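Putative lipoprotein (Bacteroides fragilis, PDB 4GBS) probably binds heme, as a lipoprotein of the HmuY family thought to take part in heme uptake. Local coordinates at residues A[63-66]-A[67-70]. Sequence-based numbering, arbitrary orientation.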
loop_
_atom_site.group_PDB
_atom_site.type_symbol
_atom_site.label_atom_id
_atom_site.label_comp_id
_atom_site.label_asym_id
_atom_site.label_seq_id
_atom_site.Cartn_x
_atom_site.Cartn_y
_atom_site.Cartn_z
ATOM N N ASP A 63 -15.984 -4.454 -4.393
ATOM C CA ASP A 63 -16.857 -3.298 -4.495
ATOM C C ASP A 63 -16.056 -2.053 -4.137
ATOM O O ASP A 63 -16.064 -1.632 -2.984
ATOM C CB ASP A 63 -18.098 -3.457 -3.589
ATOM C CG ASP A 63 -19.042 -2.254 -3.598
ATOM O OD1 ASP A 63 -19.528 -1.875 -4.703
ATOM O OD2 ASP A 63 -19.312 -1.705 -2.502
ATOM N N ASP A 64 -15.337 -1.482 -5.112
ATOM C CA ASP A 64 -14.514 -0.288 -4.899
ATOM C C ASP A 64 -15.378 0.935 -4.651
ATOM O O ASP A 64 -16.381 1.112 -5.356
ATOM C CB ASP A 64 -13.593 -0.021 -6.102
ATOM C CG ASP A 64 -12.633 -1.136 -6.423
ATOM O OD1 ASP A 64 -12.216 -1.845 -5.490
ATOM O OD2 ASP A 64 -12.256 -1.268 -7.604
ATOM N N PRO A 65 -14.991 1.824 -3.709
ATOM C CA PRO A 65 -15.776 3.054 -3.500
ATOM C C PRO A 65 -15.635 4.005 -4.694
ATOM O O PRO A 65 -14.795 3.786 -5.578
ATOM C CB PRO A 65 -15.173 3.642 -2.213
ATOM C CG PRO A 65 -13.797 3.132 -2.165
ATOM C CD PRO A 65 -13.822 1.773 -2.809
ATOM N N ASP A 66 -16.457 5.054 -4.727
ATOM C CA ASP A 66 -16.467 6.016 -5.833
ATOM C C ASP A 66 -15.100 6.689 -5.994
ATOM O O ASP A 66 -14.644 6.892 -7.117
ATOM C CB ASP A 66 -17.566 7.086 -5.631
ATOM C CG ASP A 66 -19.006 6.578 -5.651
ATOM O OD1 ASP A 66 -19.228 5.387 -5.311
ATOM O OD2 ASP A 66 -19.922 7.388 -5.972
ATOM N N THR A 67 -14.428 6.986 -4.879
ATOM C CA THR A 67 -13.168 7.707 -4.919
ATOM C C THR A 67 -12.165 7.044 -3.961
ATOM O O THR A 67 -12.540 6.595 -2.877
ATOM C CB THR A 67 -13.464 9.190 -4.572
ATOM O OG1 THR A 67 -12.284 9.963 -4.730
ATOM C CG2 THR A 67 -14.081 9.393 -3.173
ATOM N N TRP A 68 -10.897 6.941 -4.402
ATOM C CA TRP A 68 -9.747 6.354 -3.680
ATOM C C TRP A 68 -8.472 6.534 -4.506
ATOM O O TRP A 68 -8.540 6.682 -5.730
ATOM C CB TRP A 68 -9.962 4.862 -3.331
ATOM C CG TRP A 68 -10.321 3.991 -4.504
ATOM C CD1 TRP A 68 -11.527 3.932 -5.144
ATOM C CD2 TRP A 68 -9.500 2.975 -5.099
ATOM N NE1 TRP A 68 -11.477 3.013 -6.161
ATOM C CE2 TRP A 68 -10.250 2.399 -6.152
ATOM C CE3 TRP A 68 -8.179 2.539 -4.886
ATOM C CZ2 TRP A 68 -9.730 1.394 -6.979
ATOM C CZ3 TRP A 68 -7.668 1.541 -5.698
ATOM C CH2 TRP A 68 -8.438 0.981 -6.735
ATOM N N ASP A 69 -7.316 6.524 -3.844
ATOM C CA ASP A 69 -6.029 6.685 -4.519
ATOM C C ASP A 69 -5.262 5.351 -4.541
ATOM O O ASP A 69 -4.679 5.003 -5.579
ATOM C CB ASP A 69 -5.212 7.790 -3.847
ATOM C CG ASP A 69 -5.872 9.136 -4.005
ATOM O OD1 ASP A 69 -6.507 9.368 -5.053
ATOM O OD2 ASP A 69 -5.766 9.954 -3.084
ATOM N N LEU A 70 -5.298 4.595 -3.432
ATOM C CA LEU A 70 -4.682 3.267 -3.363
ATOM C C LEU A 70 -5.460 2.392 -2.373
ATOM O O LEU A 70 -6.307 2.892 -1.624
ATOM C CB LEU A 70 -3.173 3.293 -3.009
ATOM C CG LEU A 70 -2.727 3.752 -1.613
ATOM C CD1 LEU A 70 -1.382 3.134 -1.256
ATOM C CD2 LEU A 70 -2.736 5.282 -1.485
#
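The indole of W68 reaches back to the preceding residues: P65 packs at its pyrrole edge, while D64 extends along to the benzo ring. The apolar part is small: CG of P65 lies 3.8 Å from CD1 of W68, and the two side chains cross at about a right angle. With chi1 at 54°, the indole CG of W68 sits between its own backbone N and carbonyl carbon, which swings the ring toward the preceding residues. D64 adds its methylene, CB standing 3.7 Å from NE1 of W68 in an oblique approach, while its OD2 lies 3.7 Å from CZ2 of W68. The carboxylate and indole planes are 53° apart.

The carbonyl O of P65 lies at the indole edge, near the ring plane, 3.3 Å from CD1 of W68. The other carboxylate oxygen of D64, OD1, is hydrogen-bonded to OH of Y44 and salt-bridged to NZ of K78.

This piece of loop, with W68 buried beside exposed D66 and T67, follows strand 51-54 and leads into strand 70-73. Y44 of the adjacent strand 43-46 touches P65 and stacks edge-to-face with W68; just beyond, D69 and L70 both pair with I45 in a classic beta bulge.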